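Local coordinates for protein abietadiene synthase, chloroplastic (Abies grandis, PDB 3S9V) that is a mostly helical chloroplast enzyme of the terpene synthase family, with an N-terminal terpene synthase domain and a metal-binding domain, at residues L36-F44 / H288-A296; P267-W275 / W311-D322. One frame throughout, in Å; residues are numbered along the deposited sequence.

Interaction 1 (L36-F44 / H288-A296); sequences LISEIKNMF and HFKEEIKEA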
loop_
_atom_site.group_PDB
_atom_site.type_symbol
_atom_site.label_atom_id
_atom_site.label_comp_id
_atom_site.label_asym_id
_atom_site.label_seq_id
_atom_site.Cartn_x
_atom_site.Cartn_y
_atom_site.Cartn_z
ATOM N N LEU A 36 1.605 -16.752 -16.590
ATOM C CA LEU A 36 1.365 -16.277 -15.240
ATOM C C LEU A 36 0.116 -15.410 -15.155
ATOM O O LEU A 36 -0.672 -15.529 -14.216
ATOM C CB LEU A 36 2.583 -15.500 -14.745
ATOM C CG LEU A 36 3.769 -16.399 -14.391
ATOM C CD1 LEU A 36 5.051 -15.587 -14.270
ATOM C CD2 LEU A 36 3.464 -17.106 -13.086
ATOM N N ILE A 37 -0.068 -14.551 -16.150
ATOM C CA ILE A 37 -1.217 -13.661 -16.175
ATOM C C ILE A 37 -2.536 -14.412 -16.281
ATOM O O ILE A 37 -3.508 -14.060 -15.616
ATOM C CB ILE A 37 -1.116 -12.640 -17.338
ATOM C CG1 ILE A 37 0.068 -11.699 -17.104
ATOM C CG2 ILE A 37 -2.380 -11.809 -17.427
ATOM C CD1 ILE A 37 0.233 -10.640 -18.175
ATOM N N SER A 38 -2.585 -15.443 -17.116
ATOM C CA SER A 38 -3.828 -16.187 -17.250
ATOM C C SER A 38 -4.074 -17.025 -15.992
ATOM O O SER A 38 -5.219 -17.262 -15.610
ATOM C CB SER A 38 -3.795 -17.077 -18.502
ATOM O OG SER A 38 -2.830 -18.104 -18.379
ATOM N N GLU A 39 -2.997 -17.450 -15.337
ATOM C CA GLU A 39 -3.117 -18.256 -14.128
ATOM C C GLU A 39 -3.585 -17.419 -12.947
ATOM O O GLU A 39 -4.355 -17.885 -12.106
ATOM C CB GLU A 39 -1.780 -18.925 -13.800
ATOM C CG GLU A 39 -1.439 -20.082 -14.726
ATOM C CD GLU A 39 -0.111 -20.737 -14.392
ATOM O OE1 GLU A 39 0.183 -21.809 -14.966
ATOM O OE2 GLU A 39 0.640 -20.179 -13.562
ATOM N N ILE A 40 -3.111 -16.180 -12.891
ATOM C CA ILE A 40 -3.483 -15.266 -11.822
ATOM C C ILE A 40 -4.900 -14.755 -12.056
ATOM O O ILE A 40 -5.639 -14.485 -11.106
ATOM C CB ILE A 40 -2.485 -14.092 -11.739
ATOM C CG1 ILE A 40 -1.144 -14.609 -11.213
ATOM C CG2 ILE A 40 -3.030 -12.990 -10.846
ATOM C CD1 ILE A 40 -0.048 -13.567 -11.206
ATOM N N LYS A 41 -5.289 -14.629 -13.320
ATOM C CA LYS A 41 -6.649 -14.191 -13.619
ATOM C C LYS A 41 -7.611 -15.282 -13.149
ATOM O O LYS A 41 -8.709 -14.994 -12.683
ATOM C CB LYS A 41 -6.842 -13.949 -15.119
ATOM C CG LYS A 41 -6.310 -12.618 -15.619
ATOM C CD LYS A 41 -6.720 -12.396 -17.064
ATOM C CE LYS A 41 -6.320 -11.020 -17.560
ATOM N NZ LYS A 41 -6.800 -10.794 -18.954
ATOM N N ASN A 42 -7.195 -16.539 -13.276
ATOM C CA ASN A 42 -8.040 -17.642 -12.836
ATOM C C ASN A 42 -8.160 -17.600 -11.312
ATOM O O ASN A 42 -9.225 -17.870 -10.766
ATOM C CB ASN A 42 -7.465 -18.991 -13.282
ATOM C CG ASN A 42 -8.426 -20.148 -13.030
ATOM O OD1 ASN A 42 -9.508 -20.214 -13.620
ATOM N ND2 ASN A 42 -8.035 -21.064 -12.145
ATOM N N MET A 43 -7.066 -17.273 -10.626
ATOM C CA MET A 43 -7.111 -17.177 -9.171
ATOM C C MET A 43 -8.203 -16.189 -8.777
ATOM O O MET A 43 -9.060 -16.497 -7.946
ATOM C CB MET A 43 -5.776 -16.695 -8.608
ATOM C CG MET A 43 -4.816 -17.807 -8.203
ATOM S SD MET A 43 -3.206 -17.155 -7.690
ATOM C CE MET A 43 -3.661 -16.232 -6.296
ATOM N N PHE A 44 -8.180 -15.002 -9.377
ATOM C CA PHE A 44 -9.192 -14.001 -9.058
ATOM C C PHE A 44 -10.611 -14.496 -9.338
ATOM O O PHE A 44 -11.529 -14.241 -8.552
ATOM C CB PHE A 44 -8.948 -12.703 -9.834
ATOM C CG PHE A 44 -7.965 -11.778 -9.174
ATOM C CD1 PHE A 44 -6.596 -11.940 -9.366
ATOM C CD2 PHE A 44 -8.410 -10.754 -8.349
ATOM C CE1 PHE A 44 -5.679 -11.091 -8.745
ATOM C CE2 PHE A 44 -7.510 -9.897 -7.721
ATOM C CZ PHE A 44 -6.135 -10.066 -7.920
ATOM N N HIS A 288 -2.408 -5.573 -15.497
ATOM C CA HIS A 288 -2.778 -6.795 -16.198
ATOM C C HIS A 288 -4.084 -7.431 -15.718
ATOM O O HIS A 288 -4.546 -8.408 -16.310
ATOM C CB HIS A 288 -1.664 -7.831 -16.058
ATOM C CG HIS A 288 -0.334 -7.371 -16.567
ATOM N ND1 HIS A 288 -0.118 -7.031 -17.885
ATOM C CD2 HIS A 288 0.856 -7.221 -15.940
ATOM C CE1 HIS A 288 1.148 -6.693 -18.048
ATOM N NE2 HIS A 288 1.762 -6.800 -16.883
ATOM N N PHE A 289 -4.689 -6.887 -14.665
ATOM C CA PHE A 289 -5.912 -7.480 -14.120
ATOM C C PHE A 289 -6.992 -6.478 -13.753
ATOM O O PHE A 289 -7.677 -6.646 -12.746
ATOM C CB PHE A 289 -5.563 -8.278 -12.867
ATOM C CG PHE A 289 -4.306 -9.072 -12.993
ATOM C CD1 PHE A 289 -4.290 -10.270 -13.706
ATOM C CD2 PHE A 289 -3.124 -8.610 -12.425
ATOM C CE1 PHE A 289 -3.107 -10.997 -13.849
ATOM C CE2 PHE A 289 -1.941 -9.324 -12.562
ATOM C CZ PHE A 289 -1.932 -10.527 -13.279
ATOM N N LYS A 290 -7.162 -5.445 -14.560
ATOM C CA LYS A 290 -8.158 -4.435 -14.250
ATOM C C LYS A 290 -9.578 -4.966 -14.080
ATOM O O LYS A 290 -10.290 -4.542 -13.165
ATOM C CB LYS A 290 -8.104 -3.316 -15.294
ATOM C CG LYS A 290 -6.782 -2.545 -15.230
ATOM C CD LYS A 290 -6.847 -1.184 -15.921
ATOM C CE LYS A 290 -6.985 -1.305 -17.436
ATOM N NZ LYS A 290 -5.790 -1.929 -18.075
ATOM N N GLU A 291 -9.980 -5.900 -14.934
ATOM C CA GLU A 291 -11.323 -6.478 -14.864
ATOM C C GLU A 291 -11.519 -7.336 -13.619
ATOM O O GLU A 291 -12.611 -7.373 -13.052
ATOM C CB GLU A 291 -11.602 -7.343 -16.096
ATOM C CG GLU A 291 -11.615 -6.607 -17.423
ATOM C CD GLU A 291 -11.633 -7.565 -18.605
ATOM O OE1 GLU A 291 -10.595 -8.219 -18.853
ATOM O OE2 GLU A 291 -12.685 -7.674 -19.276
ATOM N N GLU A 292 -10.462 -8.030 -13.205
ATOM C CA GLU A 292 -10.520 -8.898 -12.037
ATOM C C GLU A 292 -10.568 -8.077 -10.759
ATOM O O GLU A 292 -11.333 -8.383 -9.842
ATOM C CB GLU A 292 -9.298 -9.819 -11.985
ATOM C CG GLU A 292 -9.227 -10.866 -13.084
ATOM C CD GLU A 292 -9.207 -10.269 -14.476
ATOM O OE1 GLU A 292 -8.375 -9.371 -14.736
ATOM O OE2 GLU A 292 -10.024 -10.710 -15.316
ATOM N N ILE A 293 -9.737 -7.041 -10.705
ATOM C CA ILE A 293 -9.665 -6.162 -9.547
ATOM C C ILE A 293 -11.008 -5.459 -9.403
ATOM O O ILE A 293 -11.467 -5.189 -8.292
ATOM C CB ILE A 293 -8.528 -5.128 -9.726
ATOM C CG1 ILE A 293 -7.180 -5.852 -9.708
ATOM C CG2 ILE A 293 -8.598 -4.052 -8.647
ATOM C CD1 ILE A 293 -5.978 -4.950 -9.957
ATOM N N LYS A 294 -11.647 -5.188 -10.537
ATOM C CA LYS A 294 -12.946 -4.518 -10.555
ATOM C C LYS A 294 -13.991 -5.436 -9.935
ATOM O O LYS A 294 -14.752 -5.030 -9.056
ATOM C CB LYS A 294 -13.326 -4.190 -12.000
ATOM C CG LYS A 294 -14.227 -2.983 -12.180
ATOM C CD LYS A 294 -15.689 -3.316 -11.987
ATOM C CE LYS A 294 -16.558 -2.104 -12.292
ATOM N NZ LYS A 294 -18.008 -2.404 -12.145
ATOM N N GLU A 295 -14.008 -6.686 -10.382
ATOM C CA GLU A 295 -14.968 -7.661 -9.878
ATOM C C GLU A 295 -14.785 -7.926 -8.375
ATOM O O GLU A 295 -15.753 -8.104 -7.646
ATOM C CB GLU A 295 -14.830 -8.971 -10.663
ATOM C CG GLU A 295 -16.114 -9.785 -10.774
ATOM C CD GLU A 295 -15.961 -11.016 -11.665
ATOM O OE1 GLU A 295 -15.290 -11.990 -11.250
ATOM O OE2 GLU A 295 -16.509 -11.005 -12.789
ATOM N N ALA A 296 -13.539 -7.944 -7.921
ATOM C CA ALA A 296 -13.236 -8.194 -6.521
ATOM C C ALA A 296 -13.621 -7.024 -5.619
ATOM O O ALA A 296 -14.155 -7.226 -4.528
ATOM C CB ALA A 296 -11.752 -8.510 -6.370
HETATM O O HOH W 1 -4.581 -8.402 -19.197
#
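Ile37 reaches the imidazole of His288 with the end of its side chain. Its CD1 lies over one ring face, 3.8 Å from the centroid of the His288 ring, a CH-pi contact. The extended chain beyond CB (chi2 -179°) carries that methyl to the ring. The other branch, Ile37 CG2, touches Phe289 CE1 at 3.7 Å. One turn on, Ile40 CG2 sits over a face of the Phe289 ring, 3.9 Å from its centroid. His288 CB covers the opposite face, so the ring is held flat between the two. Lys41 CG and Ile37 O meet this ring at its edge.

Beyond CG, the Lys41 chain runs straight past Glu292. Glu292 bends at chi2 (59°), which lays its carboxylate against the Lys41 methylenes rather than its amine. Lys41 NZ stays 4.7 Å from Glu292 OE1, too far for a salt bridge. A water accepts a weak bond from Lys41 NZ and donates to His288 O at 2.9 Å. Phe44 closes the row. Its CB lies 3.6 Å from Glu292 CB. Phe44 CD2 lies 4.5 Å from Ala296 CB, which comes to the ring edge. Ala276 and Val277 of helix 269-282 also touch Phe44. The axes of helical segments 36-44 and 290-296 run nearly parallel, 12° apart, and approach to 9.8 Å. This is side-by-side helix packing in a mostly helical terpene synthase, with an apolar strip bordered by charged side chains.

Interaction 2 (P267-W275 / W311-D322); sequences PLDLFERLW and WARENPVPDIDD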
loop_
_atom_site.group_PDB
_atom_site.type_symbol
_atom_site.label_atom_id
_atom_site.label_comp_id
_atom_site.label_asym_id
_atom_site.label_seq_id
_atom_site.Cartn_x
_atom_site.Cartn_y
_atom_site.Cartn_z
ATOM N N PRO A 267 -15.811 -17.172 7.158
ATOM C CA PRO A 267 -15.125 -17.124 5.860
ATOM C C PRO A 267 -14.006 -16.074 5.861
ATOM O O PRO A 267 -13.740 -15.436 6.889
ATOM C CB PRO A 267 -16.258 -16.796 4.884
ATOM C CG PRO A 267 -17.174 -15.934 5.715
ATOM C CD PRO A 267 -17.189 -16.645 7.052
ATOM N N LEU A 268 -13.357 -15.886 4.714
ATOM C CA LEU A 268 -12.257 -14.927 4.613
ATOM C C LEU A 268 -12.340 -14.094 3.335
ATOM O O LEU A 268 -11.330 -13.587 2.845
ATOM C CB LEU A 268 -10.928 -15.689 4.646
ATOM C CG LEU A 268 -10.682 -16.552 5.892
ATOM C CD1 LEU A 268 -9.416 -17.375 5.711
ATOM C CD2 LEU A 268 -10.565 -15.657 7.127
ATOM N N ASP A 269 -13.557 -13.943 2.820
ATOM C CA ASP A 269 -13.814 -13.234 1.573
ATOM C C ASP A 269 -13.349 -11.785 1.422
ATOM O O ASP A 269 -12.922 -11.393 0.339
ATOM C CB ASP A 269 -15.305 -13.327 1.224
ATOM C CG ASP A 269 -16.209 -12.837 2.347
ATOM O OD1 ASP A 269 -17.352 -12.423 2.048
ATOM O OD2 ASP A 269 -15.793 -12.874 3.523
ATOM N N LEU A 270 -13.431 -10.983 2.477
ATOM C CA LEU A 270 -13.000 -9.588 2.365
ATOM C C LEU A 270 -11.488 -9.490 2.527
ATOM O O LEU A 270 -10.806 -8.714 1.841
ATOM C CB LEU A 270 -13.681 -8.726 3.428
ATOM C CG LEU A 270 -15.209 -8.735 3.530
ATOM C CD1 LEU A 270 -15.628 -7.592 4.437
ATOM C CD2 LEU A 270 -15.845 -8.566 2.152
ATOM N N PHE A 271 -10.970 -10.274 3.460
ATOM C CA PHE A 271 -9.546 -10.301 3.711
ATOM C C PHE A 271 -8.814 -10.787 2.445
ATOM O O PHE A 271 -7.858 -10.160 1.988
ATOM C CB PHE A 271 -9.273 -11.214 4.918
ATOM C CG PHE A 271 -7.827 -11.582 5.103
ATOM C CD1 PHE A 271 -6.829 -10.620 5.020
ATOM C CD2 PHE A 271 -7.470 -12.895 5.389
ATOM C CE1 PHE A 271 -5.496 -10.959 5.216
ATOM C CE2 PHE A 271 -6.137 -13.245 5.587
ATOM C CZ PHE A 271 -5.146 -12.276 5.501
ATOM N N GLU A 272 -9.293 -11.872 1.853
ATOM C CA GLU A 272 -8.645 -12.420 0.666
ATOM C C GLU A 272 -8.656 -11.487 -0.545
ATOM O O GLU A 272 -7.632 -11.310 -1.212
ATOM C CB GLU A 272 -9.287 -13.755 0.288
ATOM C CG GLU A 272 -8.658 -14.393 -0.930
ATOM C CD GLU A 272 -9.069 -15.836 -1.114
ATOM O OE1 GLU A 272 -10.207 -16.101 -1.568
ATOM O OE2 GLU A 272 -8.246 -16.711 -0.791
ATOM N N ARG A 273 -9.808 -10.889 -0.832
ATOM C CA ARG A 273 -9.916 -9.986 -1.975
ATOM C C ARG A 273 -9.091 -8.713 -1.836
ATOM O O ARG A 273 -8.402 -8.318 -2.778
ATOM C CB ARG A 273 -11.380 -9.630 -2.234
ATOM C CG ARG A 273 -12.185 -10.756 -2.889
ATOM C CD ARG A 273 -13.646 -10.368 -3.037
ATOM N NE ARG A 273 -14.421 -11.368 -3.772
ATOM C CZ ARG A 273 -14.754 -12.562 -3.291
ATOM N NH1 ARG A 273 -14.386 -12.918 -2.065
ATOM N NH2 ARG A 273 -15.451 -13.401 -4.040
ATOM N N LEU A 274 -9.149 -8.079 -0.667
ATOM C CA LEU A 274 -8.406 -6.840 -0.436
ATOM C C LEU A 274 -6.892 -7.023 -0.460
ATOM O O LEU A 274 -6.158 -6.180 -1.000
ATOM C CB LEU A 274 -8.826 -6.203 0.896
ATOM C CG LEU A 274 -10.230 -5.587 0.937
ATOM C CD1 LEU A 274 -10.573 -5.252 2.365
ATOM C CD2 LEU A 274 -10.307 -4.330 0.053
ATOM N N TRP A 275 -6.427 -8.124 0.125
ATOM C CA TRP A 275 -4.999 -8.401 0.172
ATOM C C TRP A 275 -4.449 -8.836 -1.195
ATOM O O TRP A 275 -3.318 -8.515 -1.553
ATOM C CB TRP A 275 -4.718 -9.462 1.242
ATOM C CG TRP A 275 -4.265 -8.886 2.547
ATOM C CD1 TRP A 275 -3.025 -9.001 3.097
ATOM C CD2 TRP A 275 -5.023 -8.054 3.442
ATOM N NE1 TRP A 275 -2.955 -8.291 4.272
ATOM C CE2 TRP A 275 -4.167 -7.699 4.508
ATOM C CE3 TRP A 275 -6.339 -7.574 3.444
ATOM C CZ2 TRP A 275 -4.580 -6.884 5.567
ATOM C CZ3 TRP A 275 -6.755 -6.760 4.502
ATOM C CH2 TRP A 275 -5.875 -6.424 5.548
ATOM N N TRP A 311 -12.906 -9.340 8.438
ATOM C CA TRP A 311 -12.263 -10.136 7.412
ATOM C C TRP A 311 -13.284 -10.915 6.596
ATOM O O TRP A 311 -12.994 -11.359 5.485
ATOM C CB TRP A 311 -11.256 -11.087 8.065
ATOM C CG TRP A 311 -11.808 -11.821 9.244
ATOM C CD1 TRP A 311 -12.427 -13.035 9.241
ATOM C CD2 TRP A 311 -11.798 -11.379 10.607
ATOM N NE1 TRP A 311 -12.799 -13.383 10.518
ATOM C CE2 TRP A 311 -12.426 -12.383 11.376
ATOM C CE3 TRP A 311 -11.318 -10.229 11.254
ATOM C CZ2 TRP A 311 -12.588 -12.275 12.769
ATOM C CZ3 TRP A 311 -11.476 -10.120 12.638
ATOM C CH2 TRP A 311 -12.107 -11.139 13.379
ATOM N N ALA A 312 -14.482 -11.067 7.157
ATOM C CA ALA A 312 -15.561 -11.794 6.498
ATOM C C ALA A 312 -16.796 -10.926 6.376
ATOM O O ALA A 312 -17.040 -10.067 7.224
ATOM C CB ALA A 312 -15.908 -13.048 7.283
ATOM N N ARG A 313 -17.568 -11.166 5.317
ATOM C CA ARG A 313 -18.805 -10.436 5.072
ATOM C C ARG A 313 -19.637 -10.464 6.351
ATOM O O ARG A 313 -19.724 -11.489 7.017
ATOM C CB ARG A 313 -19.577 -11.096 3.922
ATOM C CG ARG A 313 -19.752 -12.613 4.081
ATOM C CD ARG A 313 -21.054 -12.977 4.797
ATOM N NE ARG A 313 -21.152 -14.403 5.118
ATOM C CZ ARG A 313 -20.570 -14.982 6.167
ATOM N NH1 ARG A 313 -19.842 -14.267 7.017
ATOM N NH2 ARG A 313 -20.714 -16.283 6.371
ATOM N N GLU A 314 -20.232 -9.330 6.695
ATOM C CA GLU A 314 -21.065 -9.219 7.890
ATOM C C GLU A 314 -20.387 -9.821 9.116
ATOM O O GLU A 314 -20.993 -10.604 9.840
ATOM C CB GLU A 314 -22.424 -9.905 7.675
ATOM C CG GLU A 314 -22.741 -10.335 6.233
ATOM C CD GLU A 314 -22.932 -9.173 5.265
ATOM O OE1 GLU A 314 -21.962 -8.431 5.000
ATOM O OE2 GLU A 314 -24.064 -9.009 4.764
ATOM N N ASN A 315 -19.128 -9.463 9.342
ATOM C CA ASN A 315 -18.388 -9.971 10.493
ATOM C C ASN A 315 -18.984 -9.382 11.779
ATOM O O ASN A 315 -19.451 -8.245 11.795
ATOM C CB ASN A 315 -16.910 -9.584 10.381
ATOM C CG ASN A 315 -15.994 -10.563 11.094
ATOM O OD1 ASN A 315 -15.952 -11.742 10.748
ATOM N ND2 ASN A 315 -15.255 -10.079 12.093
ATOM N N PRO A 316 -18.986 -10.155 12.871
ATOM C CA PRO A 316 -19.534 -9.679 14.150
ATOM C C PRO A 316 -18.847 -8.392 14.617
ATOM O O PRO A 316 -19.478 -7.518 15.203
ATOM C CB PRO A 316 -19.250 -10.834 15.103
ATOM C CG PRO A 316 -19.196 -12.023 14.203
ATOM C CD PRO A 316 -18.461 -11.522 12.996
ATOM N N VAL A 317 -17.545 -8.292 14.364
ATOM C CA VAL A 317 -16.776 -7.120 14.757
ATOM C C VAL A 317 -15.807 -6.720 13.649
ATOM O O VAL A 317 -15.174 -7.571 13.022
ATOM C CB VAL A 317 -15.954 -7.371 16.056
ATOM C CG1 VAL A 317 -16.855 -7.919 17.143
ATOM C CG2 VAL A 317 -14.802 -8.328 15.788
ATOM N N PRO A 318 -15.684 -5.412 13.387
ATOM C CA PRO A 318 -14.768 -4.966 12.338
ATOM C C PRO A 318 -13.375 -4.853 12.928
ATOM O O PRO A 318 -13.219 -4.861 14.150
ATOM C CB PRO A 318 -15.334 -3.605 11.957
ATOM C CG PRO A 318 -15.767 -3.069 13.302
ATOM C CD PRO A 318 -16.458 -4.277 13.929
ATOM N N ASP A 319 -12.367 -4.763 12.066
ATOM C CA ASP A 319 -10.996 -4.599 12.538
ATOM C C ASP A 319 -10.333 -3.495 11.725
ATOM O O ASP A 319 -10.608 -3.335 10.535
ATOM C CB ASP A 319 -10.200 -5.897 12.418
ATOM C CG ASP A 319 -9.917 -6.280 10.989
ATOM O OD1 ASP A 319 -10.846 -6.750 10.302
ATOM O OD2 ASP A 319 -8.762 -6.106 10.554
ATOM N N ILE A 320 -9.454 -2.739 12.371
ATOM C CA ILE A 320 -8.789 -1.627 11.719
ATOM C C ILE A 320 -7.951 -2.021 10.500
ATOM O O ILE A 320 -7.814 -1.234 9.567
ATOM C CB ILE A 320 -7.905 -0.858 12.722
ATOM C CG1 ILE A 320 -7.717 0.584 12.249
ATOM C CG2 ILE A 320 -6.558 -1.551 12.876
ATOM C CD1 ILE A 320 -7.027 1.466 13.266
ATOM N N ASP A 321 -7.409 -3.235 10.493
ATOM C CA ASP A 321 -6.578 -3.670 9.372
ATOM C C ASP A 321 -7.398 -3.817 8.091
ATOM O O ASP A 321 -7.060 -3.216 7.078
ATOM C CB ASP A 321 -5.867 -4.992 9.708
ATOM C CG ASP A 321 -4.553 -5.169 8.939
ATOM O OD1 ASP A 321 -4.168 -4.265 8.152
ATOM O OD2 ASP A 321 -3.900 -6.219 9.133
ATOM N N ASP A 322 -8.468 -4.612 8.135
ATOM C CA ASP A 322 -9.323 -4.803 6.962
ATOM C C ASP A 322 -10.020 -3.497 6.577
ATOM O O ASP A 322 -10.233 -3.222 5.394
ATOM C CB ASP A 322 -10.405 -5.854 7.223
ATOM C CG ASP A 322 -9.861 -7.264 7.266
ATOM O OD1 ASP A 322 -9.579 -7.761 8.376
ATOM O OD2 ASP A 322 -9.709 -7.877 6.186
#
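Trp311 O receives two backbone N-H groups from the start of helix 269-282. The bond from Phe271 N to Trp311 O is 3.1 Å and fairly straight at 158°; the one from Leu270 N is weak. Next to this carbonyl, Asp269 OD2 accepts from Arg313 N at 3.0 Å through its syn lone pair. Asp269 CG stands between its own backbone N and carbonyl carbon (chi1 55°), which turns the carboxylate onto the Ala312-Arg313 backbone. Its other oxygen, OD1, is hydrogen-bonded to the Tyr299 hydroxyl.

The packing is close here. Pro267, which follows a cis peptide bond, puts CG 3.5 Å from Ala312 CB and also over one face of the Arg313 guanidinium. That guanidinium is salt-bridged to Asp225. Pro267 O meets the Trp311 ring at its edge, 3.6 Å from Trp311 CD1. Asp322 OD2 is buried 3.6 Å from Trp275 CZ3, with no polar partner in the model. Asp322 N is capped by Asp319 OD2 at 2.9 Å. Asp319 to Asp322 spell the DXDD motif of class II terpene synthases. Asp321 OD2 lies at the edge of the Trp275 ring, while its OD1 bonds Asn368.

The other side is looser. The turn from Glu314 to Pro318 makes no contact with 267-275, and most of its residues are partly exposed. The contact thus sets the start of helix 269-282 against the start of helix 320-332, with helices 290-301 and 363-373 alongside.

In the fold
From the N terminus, the chain first forms helix 29-46, which carries segment 36-44. Interaction 1 brings this helix against helix 290-301, closing a loop of 243 residues. Interaction 2 closes a much shorter one, of 35 residues, between 267-275 and 311-322. The two cross, because 267-275 precedes 288-296 in the chain and 311-322 follows it. Their centres are 20 Å apart, yet they touch where Arg273 CD packs on Ala296 O at 3.5 Å. Helices 269-282, 290-301 and 320-332 follow one another. Interaction 2 joins the first and third, and interaction 1 adds the N-terminal helix to the second.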